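Muconate lactonizing enzyme (Corynebacterium glutamicum, PDB 3I4K) belongs to the enolase superfamily, pairing an alpha+beta capping domain with a TIM-like barrel that binds a magnesium ion. Local coordinates at residues R84-L89 / H115-R120; G91-L96 / A109-M114; R194-I199 / G221-E226. One frame throughout, in Å; residues are numbered along the deposited sequence.

Interactions 1 and 2 are two parts of one buried region of the N-terminal domain, with centres about 9 Å apart. Both use helix 104-121 and both come within reach of the second subunit. They meet directly: Arg-84 of interaction 1 reaches Asp-95 of interaction 2, and Leu-89 packs on Met-114. Interaction 3, also mainly buried but with Glu-223 at an exposed end, lies in the barrel on the other side of the chain's centre, about 40 Å from interaction 1 between centres. In interactions 1 and 2 the contacts are apolar or CH-pi, whereas in interaction 3 backbone hydrogen bonds and a Ser-196 to Glu-223 bond join parallel strands, leading to Glu-226 at the magnesium site.

Interaction 1 of 3, residues R84-L89 / H115-R120; sequences RAVSEL and HDAWAR
In the N-terminal capping domain characteristic of the enolase superfamily, Val-86, Ser-87 and Leu-89, on the turn that leads into helix 89-99, pack against His-115, Ala-117 and Trp-118 of helix 104-121. The Trp-118 indole does most of the work. With its CG anti to the backbone N (chi1 -160°), the ring leaves the helix toward the turn and presents one face to the short 3-10 segment 86-87. Ser-87 CA stands over that face, 3.6 Å from the centroid of the six-membered ring, a CH-pi contact; Val-86 O lies over the same face, offset toward the rim. Ser-87 CB is on this side too, out past the CE2-CZ2 bond and 3.4 Å from Trp-118 CZ2, and Val-86 CG1 lies against the pyrrole end, 3.6 Å from Trp-118 CD1. The other branch of the valine, CG2, meets Ala-117 CB more loosely. A second CH-pi contact is made by Leu-89, whose CD2 methyl sits almost on the normal of the His-115 imidazole, 3.6 Å from its centroid, while the two side chains cross at about a right angle. Leu-6 also packs on Val-86 and Trp-118, and Asp-128 of the second subunit touches both Ser-87 and Trp-118, so the turn and the indole lie at the dimer interface. On the side of the turn turned from helix 104-121, Glu-88 fastens the turn to its own beginning. Its OE2 accepts from the backbone N of Ala-85, while Arg-84 grips it side-on and extends NH1 to Asp-95 on helix 89-99. In that grip both donors approach one oxygen from the same face of the carboxylate: Arg-84 NE is 3.1 Å and Arg-84 NH2 3.0 Å from Glu-88 OE1.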
loop_
_atom_site.group_PDB
_atom_site.type_symbol
_atom_site.label_atom_id
_atom_site.label_comp_id
_atom_site.label_asym_id
_atom_site.label_seq_id
_atom_site.Cartn_x
_atom_site.Cartn_y
_atom_site.Cartn_z
ATOM N N ARG A 84 -24.759 -0.353 2.342
ATOM C CA ARG A 84 -23.662 -1.193 1.859
ATOM C C ARG A 84 -22.921 -1.845 3.013
ATOM O O ARG A 84 -22.904 -1.313 4.119
ATOM C CB ARG A 84 -22.683 -0.362 1.026
ATOM C CG ARG A 84 -23.310 0.248 -0.213
ATOM C CD ARG A 84 -22.328 1.109 -0.985
ATOM N NE ARG A 84 -21.249 0.324 -1.579
ATOM C CZ ARG A 84 -20.307 0.840 -2.361
ATOM N NH1 ARG A 84 -20.316 2.140 -2.638
ATOM N NH2 ARG A 84 -19.358 0.062 -2.867
ATOM N N ALA A 85 -22.315 -3.001 2.754
ATOM C CA ALA A 85 -21.567 -3.714 3.786
ATOM C C ALA A 85 -20.259 -2.976 4.063
ATOM O O ALA A 85 -19.613 -2.482 3.141
ATOM C CB ALA A 85 -21.278 -5.145 3.333
ATOM N N VAL A 86 -19.870 -2.904 5.331
ATOM C CA VAL A 86 -18.641 -2.221 5.708
ATOM C C VAL A 86 -17.447 -2.994 5.148
ATOM O O VAL A 86 -16.333 -2.469 5.070
ATOM C CB VAL A 86 -18.517 -2.105 7.250
ATOM C CG1 VAL A 86 -18.139 -3.441 7.843
ATOM C CG2 VAL A 86 -17.488 -1.041 7.623
ATOM N N SER A 87 -17.693 -4.242 4.754
ATOM C CA SER A 87 -16.651 -5.089 4.197
ATOM C C SER A 87 -16.365 -4.708 2.742
ATOM O O SER A 87 -15.593 -5.370 2.057
ATOM C CB SER A 87 -17.056 -6.569 4.289
ATOM O OG SER A 87 -18.179 -6.859 3.472
ATOM N N GLU A 88 -17.007 -3.640 2.277
ATOM C CA GLU A 88 -16.802 -3.126 0.922
ATOM C C GLU A 88 -15.929 -1.880 1.040
ATOM O O GLU A 88 -15.824 -1.089 0.106
ATOM C CB GLU A 88 -18.128 -2.721 0.282
ATOM C CG GLU A 88 -18.987 -3.862 -0.202
ATOM C CD GLU A 88 -20.304 -3.376 -0.764
ATOM O OE1 GLU A 88 -20.293 -2.597 -1.739
ATOM O OE2 GLU A 88 -21.356 -3.774 -0.222
ATOM N N LEU A 89 -15.327 -1.719 2.209
ATOM C CA LEU A 89 -14.475 -0.585 2.529
ATOM C C LEU A 89 -13.746 0.006 1.312
ATOM O O LEU A 89 -14.077 1.112 0.862
ATOM C CB LEU A 89 -13.480 -1.013 3.619
ATOM C CG LEU A 89 -12.497 -0.055 4.305
ATOM C CD1 LEU A 89 -12.670 1.382 3.838
ATOM C CD2 LEU A 89 -12.696 -0.176 5.797
ATOM N N HIS A 115 -13.260 1.288 9.288
ATOM C CA HIS A 115 -12.272 0.323 9.740
ATOM C C HIS A 115 -12.618 -0.126 11.153
ATOM O O HIS A 115 -12.567 -1.316 11.464
ATOM C CB HIS A 115 -10.872 0.940 9.719
ATOM C CG HIS A 115 -10.185 0.840 8.390
ATOM N ND1 HIS A 115 -9.426 -0.251 8.024
ATOM C CD2 HIS A 115 -10.158 1.687 7.335
ATOM C CE1 HIS A 115 -8.961 -0.071 6.801
ATOM N NE2 HIS A 115 -9.391 1.098 6.360
ATOM N N ASP A 116 -12.967 0.831 12.006
ATOM C CA ASP A 116 -13.326 0.523 13.388
ATOM C C ASP A 116 -14.537 -0.422 13.418
ATOM O O ASP A 116 -14.475 -1.506 13.992
ATOM C CB ASP A 116 -13.624 1.830 14.143
ATOM C CG ASP A 116 -13.656 1.653 15.660
ATOM O OD1 ASP A 116 -12.886 0.828 16.203
ATOM O OD2 ASP A 116 -14.440 2.372 16.316
ATOM N N ALA A 117 -15.624 -0.014 12.771
ATOM C CA ALA A 117 -16.844 -0.813 12.722
ATOM C C ALA A 117 -16.598 -2.240 12.228
ATOM O O ALA A 117 -17.198 -3.192 12.731
ATOM C CB ALA A 117 -17.877 -0.123 11.830
ATOM N N TRP A 118 -15.712 -2.382 11.249
ATOM C CA TRP A 118 -15.392 -3.690 10.677
ATOM C C TRP A 118 -14.493 -4.529 11.596
ATOM O O TRP A 118 -14.751 -5.715 11.818
ATOM C CB TRP A 118 -14.726 -3.493 9.311
ATOM C CG TRP A 118 -14.759 -4.692 8.403
ATOM C CD1 TRP A 118 -15.533 -5.810 8.538
ATOM C CD2 TRP A 118 -14.027 -4.858 7.183
ATOM N NE1 TRP A 118 -15.331 -6.660 7.477
ATOM C CE2 TRP A 118 -14.411 -6.099 6.629
ATOM C CE3 TRP A 118 -13.083 -4.074 6.503
ATOM C CZ2 TRP A 118 -13.884 -6.578 5.427
ATOM C CZ3 TRP A 118 -12.560 -4.549 5.308
ATOM C CH2 TRP A 118 -12.963 -5.790 4.782
ATOM N N ALA A 119 -13.441 -3.917 12.134
ATOM C CA ALA A 119 -12.528 -4.630 13.019
ATOM C C ALA A 119 -13.237 -5.114 14.291
ATOM O O ALA A 119 -12.930 -6.187 14.810
ATOM C CB ALA A 119 -11.346 -3.741 13.378
ATOM N N ARG A 120 -14.172 -4.318 14.801
ATOM C CA ARG A 120 -14.908 -4.711 16.002
ATOM C C ARG A 120 -15.888 -5.831 15.655
ATOM O O ARG A 120 -16.065 -6.774 16.431
ATOM C CB ARG A 120 -15.651 -3.508 16.598
ATOM C CG ARG A 120 -14.734 -2.531 17.332
ATOM C CD ARG A 120 -15.480 -1.290 17.791
ATOM N NE ARG A 120 -14.601 -0.345 18.472
ATOM C CZ ARG A 120 -14.105 -0.530 19.691
ATOM N NH1 ARG A 120 -14.409 -1.627 20.373
ATOM N NH2 ARG A 120 -13.285 0.369 20.217
#

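Interaction 2 of 3, residues G91-L96 / A109-M114; sequences GIMADL and AVDVAM
Val-110 is the first residue of segment 109-114 to reach across to helix 89-99. Its CG1 branch, anti to the backbone N, receives the terminal methyl of selenomethionine Met-93, with 3.8 Å between Val-110 CG1 and Met-93 CE. The same branch has a looser neighbour one turn further along helix 89-99, where Leu-96 CD1 stands 4.3 Å from Val-110 CG1. Next in sequence, Asp-111 offers its aliphatic part to the contact: Met-93 SE lies 3.8 Å from Asp-111 CB, the two side chains crossing at about a right angle. The carboxylate is engaged elsewhere. Its OD1 accepts from the backbone N of Leu-282, at the start of helix 282-294, and OD2 has a weak bond from Leu-283, which ties this helix of the capping domain to the barrel. The two helices form an antiparallel hairpin; the axes of segments 91-96 and 109-114 approach to 10.9 Å, with 166° between their directions. Much of the gap at that spacing is bridged by Met-93, whose chain bends at both chi2 and chi3 and folds its methyl between Val-110 and Met-114. Strand 30-43 of the antiparallel sheet also packs on helix 104-121, through Val-41. Met-114, also selenomethionine, then closes the segment. It runs past Met-93 in the opposite direction, bringing Met-114 SE within 3.9 Å of Met-93 CE, and a bend at chi3 (53°) turns its methyl toward Ile-92. Leu-81 of helix 66-81 touches Val-110, Met-114 and Ile-92, adding a third helix to this apolar layer. Packing is tight at the last pair, since Ile-92 CD1 and Met-114 CE are separated by just 3.5 Å.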
loop_
_atom_site.group_PDB
_atom_site.type_symbol
_atom_site.label_atom_id
_atom_site.label_comp_id
_atom_site.label_asym_id
_atom_site.label_seq_id
_atom_site.Cartn_x
_atom_site.Cartn_y
_atom_site.Cartn_z
ATOM N N GLY A 91 -13.957 -0.456 -1.853
ATOM C CA GLY A 91 -14.819 -0.040 -2.947
ATOM C C GLY A 91 -15.574 1.244 -2.649
ATOM O O GLY A 91 -15.789 2.079 -3.531
ATOM N N ILE A 92 -15.980 1.405 -1.395
ATOM C CA ILE A 92 -16.712 2.592 -0.987
ATOM C C ILE A 92 -15.790 3.804 -1.068
ATOM O O ILE A 92 -16.175 4.846 -1.603
ATOM C CB ILE A 92 -17.268 2.417 0.442
ATOM C CG1 ILE A 92 -18.312 1.291 0.441
ATOM C CG2 ILE A 92 -17.872 3.718 0.937
ATOM C CD1 ILE A 92 -18.812 0.910 1.807
HETATM N N MSE A 93 -14.566 3.663 -0.557
HETATM C CA MSE A 93 -13.607 4.764 -0.603
HETATM C C MSE A 93 -13.401 5.199 -2.048
HETATM O O MSE A 93 -13.289 6.387 -2.339
HETATM C CB MSE A 93 -12.270 4.347 0.021
HETATM C CG MSE A 93 -12.348 4.061 1.513
HETATM SE SE MSE A 93 -13.044 5.563 2.545
HETATM C CE MSE A 93 -14.940 5.176 2.414
ATOM N N ALA A 94 -13.369 4.232 -2.956
ATOM C CA ALA A 94 -13.195 4.542 -4.371
ATOM C C ALA A 94 -14.410 5.301 -4.899
ATOM O O ALA A 94 -14.269 6.209 -5.713
ATOM C CB ALA A 94 -12.987 3.267 -5.173
ATOM N N ASP A 95 -15.605 4.943 -4.434
ATOM C CA ASP A 95 -16.797 5.631 -4.900
ATOM C C ASP A 95 -16.935 7.035 -4.321
ATOM O O ASP A 95 -17.640 7.862 -4.888
ATOM C CB ASP A 95 -18.060 4.820 -4.588
ATOM C CG ASP A 95 -18.125 3.524 -5.374
ATOM O OD1 ASP A 95 -17.770 3.528 -6.572
ATOM O OD2 ASP A 95 -18.537 2.500 -4.797
ATOM N N LEU A 96 -16.282 7.310 -3.196
ATOM C CA LEU A 96 -16.371 8.643 -2.618
ATOM C C LEU A 96 -15.821 9.676 -3.603
ATOM O O LEU A 96 -16.344 10.785 -3.707
ATOM C CB LEU A 96 -15.597 8.727 -1.301
ATOM C CG LEU A 96 -16.039 7.803 -0.164
ATOM C CD1 LEU A 96 -15.382 8.265 1.136
ATOM C CD2 LEU A 96 -17.569 7.831 -0.032
ATOM N N ALA A 109 -12.065 10.527 8.089
ATOM C CA ALA A 109 -12.966 10.155 9.172
ATOM C C ALA A 109 -13.841 8.990 8.739
ATOM O O ALA A 109 -13.999 8.022 9.479
ATOM C CB ALA A 109 -13.832 11.341 9.579
ATOM N N VAL A 110 -14.397 9.077 7.534
ATOM C CA VAL A 110 -15.252 8.010 7.023
ATOM C C VAL A 110 -14.464 6.697 6.939
ATOM O O VAL A 110 -14.958 5.628 7.311
ATOM C CB VAL A 110 -15.811 8.354 5.624
ATOM C CG1 VAL A 110 -16.716 7.227 5.133
ATOM C CG2 VAL A 110 -16.580 9.663 5.676
ATOM N N ASP A 111 -13.229 6.792 6.463
ATOM C CA ASP A 111 -12.365 5.625 6.343
ATOM C C ASP A 111 -12.125 4.973 7.710
ATOM O O ASP A 111 -12.352 3.779 7.879
ATOM C CB ASP A 111 -11.031 6.043 5.698
ATOM C CG ASP A 111 -9.983 4.939 5.727
ATOM O OD1 ASP A 111 -9.517 4.592 6.832
ATOM O OD2 ASP A 111 -9.617 4.429 4.644
ATOM N N VAL A 112 -11.669 5.757 8.681
ATOM C CA VAL A 112 -11.391 5.229 10.012
ATOM C C VAL A 112 -12.631 4.658 10.698
ATOM O O VAL A 112 -12.556 3.621 11.351
ATOM C CB VAL A 112 -10.767 6.301 10.917
ATOM C CG1 VAL A 112 -10.669 5.788 12.350
ATOM C CG2 VAL A 112 -9.375 6.652 10.405
ATOM N N ALA A 113 -13.767 5.335 10.550
ATOM C CA ALA A 113 -15.013 4.866 11.152
ATOM C C ALA A 113 -15.360 3.490 10.591
ATOM O O ALA A 113 -15.772 2.601 11.330
ATOM C CB ALA A 113 -16.147 5.852 10.869
HETATM N N MSE A 114 -15.182 3.317 9.286
HETATM C CA MSE A 114 -15.473 2.043 8.646
HETATM C C MSE A 114 -14.526 0.940 9.104
HETATM O O MSE A 114 -14.939 -0.206 9.293
HETATM C CB MSE A 114 -15.426 2.188 7.128
HETATM C CG MSE A 114 -16.623 2.935 6.582
HETATM SE SE MSE A 114 -16.881 2.631 4.703
HETATM C CE MSE A 114 -16.883 0.702 4.710
#

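Interaction 3 of 3, residues R194-I199 / G221-E226; sequences RVSLRI and GVELFE. With MG (magnesium ion), chain J.
A chi1 of 171° places the hydroxyl of Ser-196 beside its own carbonyl carbon, where OG donates to Glu-223 OE1 at 2.6 Å, on the anti side and tilted 29° out of the carboxylate plane. The bend at chi2 of Arg-198 folds NE back to the same hydroxyl, so that Ser-196 OG stands between guanidinium and carboxylate. Strands 196-200 and 224-226 are consecutive parallel strands of the TIM-like barrel, joined as a beta-alpha-beta unit through helix 207-219. Leu-197 O accepts from Glu-223 N at 2.9 Å; further on, Ile-199 N donates to Leu-224 O at 3.0 Å, and Ile-199 O receives Glu-226 N. On the helix-covered side, Ile-199 CG1 meets the edge of the Phe-225 ring, 3.7 Å from Phe-225 CD1. Glu-226, extended (chi1 174°), reaches the metal with OE2, 2.2 Å from magnesium, in a site that also includes Asp-200, Asp-251 and a water. Its OE1 receives a water that also donates to Ile-199 O, and forms a salt bridge with Lys-169. With one oxygen on the metal and the other held by water and lysine, the carboxylate is probably restrained from rotating and binds magnesium through a single atom.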
loop_
_atom_site.group_PDB
_atom_site.type_symbol
_atom_site.label_atom_id
_atom_site.label_comp_id
_atom_site.label_asym_id
_atom_site.label_seq_id
_atom_site.Cartn_x
_atom_site.Cartn_y
_atom_site.Cartn_z
ATOM N N ARG A 194 20.966 17.159 25.224
ATOM C CA ARG A 194 20.229 16.065 25.836
ATOM C C ARG A 194 19.160 15.444 24.944
ATOM O O ARG A 194 18.790 14.287 25.134
ATOM C CB ARG A 194 19.575 16.540 27.142
ATOM C CG ARG A 194 20.548 17.085 28.180
ATOM C CD ARG A 194 19.916 17.147 29.572
ATOM N NE ARG A 194 18.870 18.158 29.698
ATOM C CZ ARG A 194 19.087 19.469 29.642
ATOM N NH1 ARG A 194 20.316 19.937 29.455
ATOM N NH2 ARG A 194 18.077 20.317 29.787
ATOM N N VAL A 195 18.652 16.207 23.983
ATOM C CA VAL A 195 17.612 15.691 23.106
ATOM C C VAL A 195 17.753 16.110 21.647
ATOM O O VAL A 195 18.574 16.959 21.302
ATOM C CB VAL A 195 16.208 16.123 23.594
ATOM C CG1 VAL A 195 15.922 15.530 24.968
ATOM C CG2 VAL A 195 16.121 17.633 23.648
ATOM N N SER A 196 16.942 15.489 20.797
ATOM C CA SER A 196 16.924 15.779 19.369
ATOM C C SER A 196 15.929 16.909 19.164
ATOM O O SER A 196 14.757 16.785 19.529
ATOM C CB SER A 196 16.478 14.539 18.579
ATOM O OG SER A 196 16.260 14.850 17.203
ATOM N N LEU A 197 16.391 18.009 18.579
ATOM C CA LEU A 197 15.528 19.159 18.352
ATOM C C LEU A 197 15.130 19.341 16.894
ATOM O O LEU A 197 15.987 19.356 16.016
ATOM C CB LEU A 197 16.222 20.431 18.850
ATOM C CG LEU A 197 16.521 20.491 20.352
ATOM C CD1 LEU A 197 17.251 21.783 20.682
ATOM C CD2 LEU A 197 15.210 20.394 21.138
ATOM N N ARG A 198 13.827 19.482 16.656
ATOM C CA ARG A 198 13.276 19.699 15.321
ATOM C C ARG A 198 12.400 20.947 15.387
ATOM O O ARG A 198 11.947 21.327 16.470
ATOM C CB ARG A 198 12.378 18.537 14.880
ATOM C CG ARG A 198 12.989 17.156 14.951
ATOM C CD ARG A 198 12.860 16.597 16.348
ATOM N NE ARG A 198 13.424 15.258 16.437
ATOM C CZ ARG A 198 12.799 14.160 16.043
ATOM N NH1 ARG A 198 11.576 14.234 15.530
ATOM N NH2 ARG A 198 13.400 12.986 16.174
ATOM N N ILE A 199 12.178 21.587 14.237
ATOM C CA ILE A 199 11.304 22.753 14.177
ATOM C C ILE A 199 10.240 22.528 13.105
ATOM O O ILE A 199 10.307 21.560 12.340
ATOM C CB ILE A 199 12.082 24.063 13.896
ATOM C CG1 ILE A 199 12.849 23.967 12.578
ATOM C CG2 ILE A 199 13.012 24.369 15.050
ATOM C CD1 ILE A 199 12.018 24.366 11.376
ATOM N N GLY A 221 22.359 23.305 16.242
ATOM C CA GLY A 221 22.028 21.928 16.549
ATOM C C GLY A 221 20.672 21.409 16.120
ATOM O O GLY A 221 20.394 20.231 16.327
ATOM N N VAL A 222 19.816 22.247 15.540
ATOM C CA VAL A 222 18.512 21.751 15.099
ATOM C C VAL A 222 18.770 20.689 14.018
ATOM O O VAL A 222 19.478 20.945 13.046
ATOM C CB VAL A 222 17.631 22.891 14.537
ATOM C CG1 VAL A 222 16.347 22.321 13.972
ATOM C CG2 VAL A 222 17.315 23.893 15.639
ATOM N N GLU A 223 18.191 19.505 14.192
ATOM C CA GLU A 223 18.412 18.390 13.266
ATOM C C GLU A 223 17.374 18.177 12.189
ATOM O O GLU A 223 17.578 17.361 11.298
ATOM C CB GLU A 223 18.498 17.066 14.028
ATOM C CG GLU A 223 19.423 17.039 15.201
ATOM C CD GLU A 223 19.588 15.630 15.724
ATOM O OE1 GLU A 223 18.556 14.948 15.915
ATOM O OE2 GLU A 223 20.744 15.207 15.936
ATOM N N LEU A 224 16.253 18.871 12.270
ATOM C CA LEU A 224 15.224 18.643 11.279
ATOM C C LEU A 224 14.364 19.863 11.042
ATOM O O LEU A 224 13.821 20.444 11.983
ATOM C CB LEU A 224 14.341 17.464 11.724
ATOM C CG LEU A 224 13.245 16.997 10.759
ATOM C CD1 LEU A 224 13.866 16.165 9.655
ATOM C CD2 LEU A 224 12.222 16.151 11.497
ATOM N N PHE A 225 14.242 20.250 9.781
ATOM C CA PHE A 225 13.411 21.391 9.432
ATOM C C PHE A 225 12.121 20.918 8.767
ATOM O O PHE A 225 12.117 20.551 7.586
ATOM C CB PHE A 225 14.147 22.339 8.480
ATOM C CG PHE A 225 15.479 22.819 8.990
ATOM C CD1 PHE A 225 15.653 23.163 10.327
ATOM C CD2 PHE A 225 16.551 22.973 8.115
ATOM C CE1 PHE A 225 16.886 23.660 10.783
ATOM C CE2 PHE A 225 17.770 23.462 8.552
ATOM C CZ PHE A 225 17.941 23.808 9.895
ATOM N N GLU A 226 11.031 20.909 9.528
ATOM C CA GLU A 226 9.732 20.505 8.992
ATOM C C GLU A 226 9.065 21.681 8.279
ATOM O O GLU A 226 9.030 22.797 8.808
ATOM C CB GLU A 226 8.820 19.993 10.108
ATOM C CG GLU A 226 7.382 19.690 9.650
ATOM C CD GLU A 226 6.537 19.025 10.729
ATOM O OE1 GLU A 226 7.050 18.815 11.850
ATOM O OE2 GLU A 226 5.357 18.708 10.456
HETATM MG MG MG J . 3.678 20.054 10.582
HETATM O O HOH W 1 9.490 18.887 13.144
HETATM O O HOH W 2 4.199 21.412 9.073
#